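Local coordinates for biogenic amine-binding protein (Rhodnius prolixus, PDB 4GET) that probably binds biogenic amines such as serotonin and norepinephrine in the saliva of this blood-feeding insect, within a lipocalin barrel of the nitrophorin family, at residues S23-H28 with C43-H48; A91-V96 with R106-S111. All blocks are in the same frame, centred on the assembly; numbering follows the deposited sequence.

Interaction 1: S23-H28 with C43-H48; sequences SWYITH and CTKFLH
With chi1 of Phe46 at 55°, its CG is flanked by both backbone N and C, which swings the ring across the strand boundary until one face lies against CB of Trp24, 3.8 Å from the ring centroid. Trp24 has CG beside its own N, and its five-membered ring runs nearly parallel to the phenyl (planes 23° apart) but slid until the two barely overlap. His48 meets the indole rim to rim; the bond from Trp24 NE1 to His48 NE2 spans 3.0 Å but is weak, bent to 122°, while the other ring nitrogen, ND1, is hydrogen-bonded to Glu58.

On the opposite sheet face, Lys45 runs fully extended beside Tyr25, its CG over the phenol face, and NZ donates to Tyr25 OH at 3.0 Å; Asp181 gives that ammonium a salt bridge. Backbone bonds join Trp24 and Phe46 both ways (Trp24 N to Phe46 O 2.9 Å, Phe46 N to Trp24 O 3.1 Å). Ile26 N donates directly to Thr44 O, but a water bridges Ile26 O and Thr44 N on the return side. These strands form the first antiparallel pair of a lipocalin-type barrel, with an aromatic cluster of Trp24, Phe46 and His48 on one face.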
ATOM      1  N   SER A  23      -6.798  -7.856   4.758  1.00 20.48           N
ATOM      2  CA  SER A  23      -6.393  -6.452   4.832  1.00 22.08           C
ATOM      3  C   SER A  23      -4.971  -6.308   5.355  1.00 25.79           C
ATOM      4  O   SER A  23      -4.404  -7.256   5.895  1.00 20.26           O
ATOM      5  CB  SER A  23      -7.335  -5.677   5.750  1.00 22.79           C
ATOM      6  OG  SER A  23      -7.155  -6.089   7.091  1.00 25.71           O
ATOM      7  N   TRP A  24      -4.410  -5.113   5.194  1.00 24.16           N
ATOM      8  CA  TRP A  24      -3.068  -4.791   5.674  1.00 27.57           C
ATOM      9  C   TRP A  24      -3.091  -3.457   6.416  1.00 21.27           C
ATOM     10  O   TRP A  24      -3.961  -2.626   6.180  1.00 19.91           O
ATOM     11  CB  TRP A  24      -2.085  -4.668   4.508  1.00 27.14           C
ATOM     12  CG  TRP A  24      -1.813  -5.926   3.716  1.00 25.93           C
ATOM     13  CD1 TRP A  24      -2.469  -6.344   2.598  1.00 27.00           C
ATOM     14  CD2 TRP A  24      -0.779  -6.895   3.956  1.00 27.28           C
ATOM     15  NE1 TRP A  24      -1.927  -7.520   2.138  1.00 25.04           N
ATOM     16  CE2 TRP A  24      -0.886  -7.877   2.950  1.00 27.40           C
ATOM     17  CE3 TRP A  24       0.221  -7.031   4.928  1.00 17.22           C
ATOM     18  CZ2 TRP A  24      -0.037  -8.980   2.892  1.00 26.28           C
ATOM     19  CZ3 TRP A  24       1.060  -8.128   4.867  1.00 18.71           C
ATOM     20  CH2 TRP A  24       0.928  -9.086   3.860  1.00 22.16           C
ATOM     21  N   TYR A  25      -2.127  -3.247   7.305  1.00 19.66           N
ATOM     22  CA  TYR A  25      -1.952  -1.949   7.944  1.00 19.82           C
ATOM     23  C   TYR A  25      -0.573  -1.437   7.569  1.00 22.45           C
ATOM     24  O   TYR A  25       0.383  -2.211   7.522  1.00 24.60           O
ATOM     25  CB  TYR A  25      -2.051  -2.055   9.470  1.00 27.00           C
ATOM     26  CG  TYR A  25      -3.399  -2.517   9.992  1.00 22.98           C
ATOM     27  CD1 TYR A  25      -3.695  -3.868  10.108  1.00 26.89           C
ATOM     28  CD2 TYR A  25      -4.366  -1.602  10.380  1.00 20.56           C
ATOM     29  CE1 TYR A  25      -4.921  -4.297  10.589  1.00 27.16           C
ATOM     30  CE2 TYR A  25      -5.598  -2.019  10.855  1.00 27.39           C
ATOM     31  CZ  TYR A  25      -5.867  -3.370  10.959  1.00 28.14           C
ATOM     32  OH  TYR A  25      -7.086  -3.790  11.437  1.00 29.24           O
ATOM     33  N   ILE A  26      -0.464  -0.141   7.299  1.00 18.77           N
ATOM     34  CA  ILE A  26       0.837   0.452   7.020  1.00 21.70           C
ATOM     35  C   ILE A  26       1.432   0.997   8.321  1.00 27.33           C
ATOM     36  O   ILE A  26       0.930   1.962   8.906  1.00 25.27           O
ATOM     37  CB  ILE A  26       0.768   1.519   5.918  1.00 19.95           C
ATOM     38  CG1 ILE A  26       0.258   0.890   4.612  1.00 20.98           C
ATOM     39  CG2 ILE A  26       2.143   2.165   5.710  1.00 19.17           C
ATOM     40  CD1 ILE A  26       0.156   1.871   3.431  1.00 11.70           C
ATOM     41  N   THR A  27       2.492   0.345   8.777  1.00 23.66           N
ATOM     42  CA  THR A  27       3.022   0.584  10.114  1.00 25.10           C
ATOM     43  C   THR A  27       4.155   1.599  10.100  1.00 25.89           C
ATOM     44  O   THR A  27       4.258   2.424  10.999  1.00 29.71           O
ATOM     45  CB  THR A  27       3.533  -0.726  10.748  1.00 21.57           C
ATOM     46  OG1 THR A  27       4.510  -1.324   9.885  1.00 20.71           O
ATOM     47  CG2 THR A  27       2.379  -1.708  10.954  1.00 20.30           C
ATOM     48  N   HIS A  28       5.008   1.525   9.082  1.00 25.97           N
ATOM     49  CA  HIS A  28       6.138   2.441   8.945  1.00 21.92           C
ATOM     50  C   HIS A  28       6.331   2.758   7.478  1.00 27.22           C
ATOM     51  O   HIS A  28       6.095   1.909   6.621  1.00 23.20           O
ATOM     52  CB  HIS A  28       7.440   1.803   9.428  1.00 17.45           C
ATOM     53  CG  HIS A  28       7.378   1.225  10.810  1.00 29.27           C
ATOM     54  ND1 HIS A  28       6.708   0.059  11.102  1.00 30.79           N
ATOM     55  CD2 HIS A  28       7.952   1.631  11.968  1.00 30.91           C
ATOM     56  CE1 HIS A  28       6.851  -0.221  12.388  1.00 24.38           C
ATOM     57  NE2 HIS A  28       7.596   0.719  12.936  1.00 29.02           N
ATOM     58  N   CYS A  43      -2.715   7.101   9.238  1.00 18.18           N
ATOM     59  CA  CYS A  43      -2.980   5.719   9.595  1.00 17.66           C
ATOM     60  C   CYS A  43      -3.693   5.095   8.404  1.00 21.41           C
ATOM     61  O   CYS A  43      -4.824   5.467   8.081  1.00 19.40           O
ATOM     62  CB  CYS A  43      -3.868   5.645  10.839  1.00 19.46           C
ATOM     63  SG  CYS A  43      -3.223   6.561  12.260  1.00 31.86           S
ATOM     64  N   THR A  44      -3.017   4.173   7.732  1.00 16.43           N
ATOM     65  CA  THR A  44      -3.571   3.576   6.527  1.00 18.30           C
ATOM     66  C   THR A  44      -3.865   2.104   6.717  1.00 18.61           C
ATOM     67  O   THR A  44      -3.029   1.340   7.182  1.00 21.74           O
ATOM     68  CB  THR A  44      -2.637   3.710   5.321  1.00 14.86           C
ATOM     69  OG1 THR A  44      -2.585   5.079   4.902  1.00 16.31           O
ATOM     70  CG2 THR A  44      -3.146   2.859   4.177  1.00 13.04           C
ATOM     71  N   LYS A  45      -5.081   1.728   6.358  1.00 18.63           N
ATOM     72  CA  LYS A  45      -5.469   0.342   6.285  1.00 18.61           C
ATOM     73  C   LYS A  45      -6.070   0.142   4.908  1.00 14.64           C
ATOM     74  O   LYS A  45      -6.781   1.018   4.402  1.00 11.39           O
ATOM     75  CB  LYS A  45      -6.503   0.010   7.369  1.00 21.97           C
ATOM     76  CG  LYS A  45      -7.030  -1.422   7.311  1.00 11.53           C
ATOM     77  CD  LYS A  45      -7.958  -1.708   8.498  1.00 11.93           C
ATOM     78  CE  LYS A  45      -8.419  -3.154   8.529  1.00 25.28           C
ATOM     79  NZ  LYS A  45      -9.463  -3.394   9.576  1.00 26.45           N
ATOM     80  N   PHE A  46      -5.773  -0.994   4.292  1.00 16.95           N
ATOM     81  CA  PHE A  46      -6.428  -1.326   3.042  1.00 15.11           C
ATOM     82  C   PHE A  46      -6.920  -2.758   3.001  1.00 22.33           C
ATOM     83  O   PHE A  46      -6.407  -3.637   3.699  1.00 20.17           O
ATOM     84  CB  PHE A  46      -5.573  -0.975   1.816  1.00 18.21           C
ATOM     85  CG  PHE A  46      -4.193  -1.581   1.822  1.00 21.97           C
ATOM     86  CD1 PHE A  46      -3.861  -2.583   0.922  1.00 18.49           C
ATOM     87  CD2 PHE A  46      -3.220  -1.124   2.697  1.00 14.99           C
ATOM     88  CE1 PHE A  46      -2.590  -3.129   0.906  1.00 21.87           C
ATOM     89  CE2 PHE A  46      -1.937  -1.670   2.680  1.00 13.05           C
ATOM     90  CZ  PHE A  46      -1.628  -2.669   1.789  1.00 14.24           C
ATOM     91  N   LEU A  47      -7.958  -2.950   2.195  1.00 18.83           N
ATOM     92  CA  LEU A  47      -8.571  -4.240   1.953  1.00 21.30           C
ATOM     93  C   LEU A  47      -8.319  -4.548   0.499  1.00 13.12           C
ATOM     94  O   LEU A  47      -8.432  -3.670  -0.340  1.00 17.17           O
ATOM     95  CB  LEU A  47     -10.082  -4.131   2.121  1.00 18.19           C
ATOM     96  CG  LEU A  47     -10.775  -4.233   3.466  1.00 25.80           C
ATOM     97  CD1 LEU A  47     -12.291  -4.188   3.230  1.00 24.83           C
ATOM     98  CD2 LEU A  47     -10.378  -5.527   4.110  1.00 31.27           C
ATOM     99  N   HIS A  48      -8.005  -5.787   0.172  1.00 17.79           N
ATOM    100  CA  HIS A  48      -8.040  -6.127  -1.233  1.00 29.53           C
ATOM    101  C   HIS A  48      -8.593  -7.496  -1.561  1.00 27.48           C
ATOM    102  O   HIS A  48      -8.999  -8.255  -0.680  1.00 29.00           O
ATOM    103  CB  HIS A  48      -6.716  -5.825  -1.960  1.00 40.75           C
ATOM    104  CG  HIS A  48      -5.487  -6.265  -1.232  1.00 34.07           C
ATOM    105  ND1 HIS A  48      -4.277  -5.614  -1.366  1.00 26.26           N
ATOM    106  CD2 HIS A  48      -5.268  -7.300  -0.390  1.00 31.48           C
ATOM    107  CE1 HIS A  48      -3.370  -6.227  -0.630  1.00 17.99           C
ATOM    108  NE2 HIS A  48      -3.945  -7.255  -0.031  1.00 21.85           N
TER
HETATM  109  O   HOH W   1       0.078   4.413   7.797  1.00 16.59           O

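Interaction 2: A91-V96 with R106-S111; sequences AKNVIV and RTLQVS
Asn93 and Arg106 face each other as a hydrogen-bonded antiparallel pair, and their side chains run alongside each other off the same face of the sheet. The polar side-chain contact is a side-on grip: NH2 of Arg106 donates to Asn93 OD1 at 2.6 Å and NE donates to the same oxygen at 3.0 Å. OD1 lies close to the guanidinium plane, yet the amide is turned 48° from that plane, and both donors reach the oxygen from one face of the amide, NH2 well above it. CG of Asn93 lies anti to the backbone N (chi1 179°), which extends the amide alongside the arginine, and its ND2 is held by Asp73 and Ser75.

Backbone bonds come in two reciprocal pairs. Ala91 N reaches Leu108 O at 2.8 Å and Leu108 N returns to Ala91 O at 2.9 Å; Asn93 and Arg106 exchange a second pair, with N of Asn93 2.8 Å from O of Arg106. Between them, CA of Thr107 points its hydrogen at Ala91 O.

Apolar contacts flank the grip. Leu108 CD1 packs on Asn93 CB at 3.5 Å. It and Ile95 CD1 approach the guanidinium from opposite faces, both near the rim, Ile95 CD1 4.1 Å above the plane.

The two N-H bonds to one amide oxygen probably limit rotation of the Arg106 head, and the nearby arginine charge would probably polarise the Asn93 carbonyl.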
ATOM      1  N   ALA A  91      -0.504  -0.482 -11.506  1.00 17.27           N
ATOM      2  CA  ALA A  91      -1.901  -0.327 -11.177  1.00 11.92           C
ATOM      3  C   ALA A  91      -2.383   1.053 -11.567  1.00 19.69           C
ATOM      4  O   ALA A  91      -1.594   2.005 -11.651  1.00 23.95           O
ATOM      5  CB  ALA A  91      -2.116  -0.565  -9.699  1.00 19.92           C
ATOM      6  N   LYS A  92      -3.679   1.148 -11.843  1.00 19.57           N
ATOM      7  CA  LYS A  92      -4.336   2.436 -11.957  1.00 20.73           C
ATOM      8  C   LYS A  92      -4.893   2.768 -10.580  1.00 19.05           C
ATOM      9  O   LYS A  92      -5.781   2.083 -10.084  1.00 21.60           O
ATOM     10  CB  LYS A  92      -5.465   2.390 -12.989  1.00 22.71           C
ATOM     11  CG  LYS A  92      -6.440   3.565 -12.901  1.00 22.38           C
ATOM     12  CD  LYS A  92      -5.741   4.909 -13.024  1.00 27.14           C
ATOM     13  CE  LYS A  92      -6.076   5.600 -14.336  1.00 42.50           C
ATOM     14  NZ  LYS A  92      -5.501   4.896 -15.514  1.00 44.61           N
ATOM     15  N   ASN A  93      -4.339   3.794  -9.944  1.00 23.69           N
ATOM     16  CA  ASN A  93      -4.802   4.175  -8.623  1.00 15.25           C
ATOM     17  C   ASN A  93      -5.665   5.433  -8.681  1.00 18.60           C
ATOM     18  O   ASN A  93      -5.260   6.467  -9.218  1.00 20.64           O
ATOM     19  CB  ASN A  93      -3.631   4.350  -7.657  1.00 21.46           C
ATOM     20  CG  ASN A  93      -4.084   4.774  -6.272  1.00 26.57           C
ATOM     21  OD1 ASN A  93      -4.086   5.959  -5.949  1.00 25.83           O
ATOM     22  ND2 ASN A  93      -4.486   3.808  -5.453  1.00 13.99           N
ATOM     23  N   VAL A  94      -6.869   5.319  -8.140  1.00 18.65           N
ATOM     24  CA  VAL A  94      -7.843   6.392  -8.184  1.00 19.71           C
ATOM     25  C   VAL A  94      -8.137   6.943  -6.791  1.00 20.78           C
ATOM     26  O   VAL A  94      -8.536   6.202  -5.890  1.00 18.87           O
ATOM     27  CB  VAL A  94      -9.158   5.901  -8.823  1.00 20.71           C
ATOM     28  CG1 VAL A  94     -10.168   7.050  -8.935  1.00 18.54           C
ATOM     29  CG2 VAL A  94      -8.882   5.304 -10.177  1.00 13.25           C
ATOM     30  N   ILE A  95      -7.926   8.243  -6.613  1.00 18.23           N
ATOM     31  CA  ILE A  95      -8.333   8.906  -5.379  1.00 17.36           C
ATOM     32  C   ILE A  95      -9.824   9.241  -5.453  1.00 24.34           C
ATOM     33  O   ILE A  95     -10.292   9.840  -6.421  1.00 19.97           O
ATOM     34  CB  ILE A  95      -7.495  10.150  -5.095  1.00 19.61           C
ATOM     35  CG1 ILE A  95      -6.031   9.747  -4.885  1.00 28.20           C
ATOM     36  CG2 ILE A  95      -8.009  10.870  -3.859  1.00 19.78           C
ATOM     37  CD1 ILE A  95      -5.088  10.924  -4.708  1.00 31.75           C
ATOM     38  N   VAL A  96     -10.562   8.824  -4.431  1.00 22.66           N
ATOM     39  CA  VAL A  96     -12.015   8.873  -4.454  1.00 17.25           C
ATOM     40  C   VAL A  96     -12.556   9.457  -3.163  1.00 23.54           C
ATOM     41  O   VAL A  96     -11.858   9.501  -2.150  1.00 20.24           O
ATOM     42  CB  VAL A  96     -12.612   7.461  -4.595  1.00 21.36           C
ATOM     43  CG1 VAL A  96     -12.172   6.818  -5.900  1.00 15.11           C
ATOM     44  CG2 VAL A  96     -12.214   6.590  -3.387  1.00 21.39           C
ATOM     45  N   ARG A 106      -3.949   8.240 -11.197  1.00 26.45           N
ATOM     46  CA  ARG A 106      -2.552   8.140 -11.565  1.00 22.87           C
ATOM     47  C   ARG A 106      -2.206   6.677 -11.781  1.00 25.60           C
ATOM     48  O   ARG A 106      -2.995   5.776 -11.480  1.00 23.26           O
ATOM     49  CB  ARG A 106      -1.660   8.733 -10.468  1.00 19.70           C
ATOM     50  CG  ARG A 106      -1.572   7.858  -9.224  1.00 26.62           C
ATOM     51  CD  ARG A 106      -1.382   8.649  -7.926  1.00 27.04           C
ATOM     52  NE  ARG A 106      -2.127   8.016  -6.829  1.00 42.34           N
ATOM     53  CZ  ARG A 106      -1.894   8.213  -5.531  1.00 40.03           C
ATOM     54  NH1 ARG A 106      -0.918   9.029  -5.147  1.00 43.46           N
ATOM     55  NH2 ARG A 106      -2.637   7.586  -4.612  1.00 20.34           N
ATOM     56  N   THR A 107      -1.012   6.453 -12.309  1.00 26.93           N
ATOM     57  CA  THR A 107      -0.499   5.118 -12.490  1.00 25.23           C
ATOM     58  C   THR A 107       0.581   4.874 -11.441  1.00 29.94           C
ATOM     59  O   THR A 107       1.446   5.723 -11.234  1.00 23.68           O
ATOM     60  CB  THR A 107       0.089   4.975 -13.889  1.00 28.82           C
ATOM     61  OG1 THR A 107      -0.903   5.344 -14.853  1.00 34.20           O
ATOM     62  CG2 THR A 107       0.526   3.550 -14.147  1.00 27.40           C
ATOM     63  N   LEU A 108       0.518   3.729 -10.762  1.00 26.27           N
ATOM     64  CA  LEU A 108       1.561   3.363  -9.804  1.00 24.31           C
ATOM     65  C   LEU A 108       2.270   2.077 -10.194  1.00 20.71           C
ATOM     66  O   LEU A 108       1.636   1.103 -10.607  1.00 20.45           O
ATOM     67  CB  LEU A 108       0.991   3.206  -8.395  1.00 19.29           C
ATOM     68  CG  LEU A 108       0.283   4.430  -7.815  1.00 23.76           C
ATOM     69  CD1 LEU A 108      -0.318   4.107  -6.466  1.00 18.82           C
ATOM     70  CD2 LEU A 108       1.241   5.583  -7.710  1.00 17.63           C
ATOM     71  N   GLN A 109       3.593   2.090 -10.072  1.00 17.32           N
ATOM     72  CA  GLN A 109       4.395   0.877 -10.168  1.00 14.51           C
ATOM     73  C   GLN A 109       4.591   0.364  -8.757  1.00 18.43           C
ATOM     74  O   GLN A 109       5.093   1.085  -7.885  1.00 19.91           O
ATOM     75  CB  GLN A 109       5.749   1.184 -10.808  1.00 21.42           C
ATOM     76  CG  GLN A 109       5.624   1.960 -12.107  1.00 29.20           C
ATOM     77  CD  GLN A 109       6.963   2.306 -12.734  1.00 45.50           C
ATOM     78  OE1 GLN A 109       8.026   2.057 -12.156  1.00 57.39           O
ATOM     79  NE2 GLN A 109       6.916   2.883 -13.931  1.00 38.59           N
ATOM     80  N   VAL A 110       4.170  -0.869  -8.523  1.00 18.14           N
ATOM     81  CA  VAL A 110       4.219  -1.450  -7.188  1.00 11.28           C
ATOM     82  C   VAL A 110       5.272  -2.543  -7.152  1.00 22.46           C
ATOM     83  O   VAL A 110       5.242  -3.477  -7.952  1.00 22.22           O
ATOM     84  CB  VAL A 110       2.851  -2.027  -6.782  1.00 18.15           C
ATOM     85  CG1 VAL A 110       2.880  -2.492  -5.345  1.00 11.39           C
ATOM     86  CG2 VAL A 110       1.748  -0.978  -6.979  1.00 14.46           C
ATOM     87  N   SER A 111       6.225  -2.418  -6.237  1.00 19.46           N
ATOM     88  CA  SER A 111       7.261  -3.426  -6.114  1.00 18.82           C
ATOM     89  C   SER A 111       7.300  -4.014  -4.711  1.00 19.11           C
ATOM     90  O   SER A 111       7.684  -3.341  -3.756  1.00 22.89           O
ATOM     91  CB  SER A 111       8.626  -2.840  -6.484  1.00 14.32           C
ATOM     92  OG  SER A 111       8.584  -2.246  -7.768  1.00 18.47           O
TER

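In the fold
Interactions 1 and 2 belong to one curled antiparallel sheet but do not touch: their centres are 16 Å apart and their nearest atoms about 8 Å. In sequence they are in series, the hairpin of 23-31 and 43-50 closing before that of 88-96 and 102-115 begins, with strands 55-64 and 69-78 between them in the sheet. Each has a side chain near bound Tris, probably from the crystallisation liquor: that of Ile26 in interaction 1 lies about 4 Å from Tris, and that of Arg106 in interaction 2 about 3 Å from it. This is consistent with both hairpins lining the ligand pocket of the barrel.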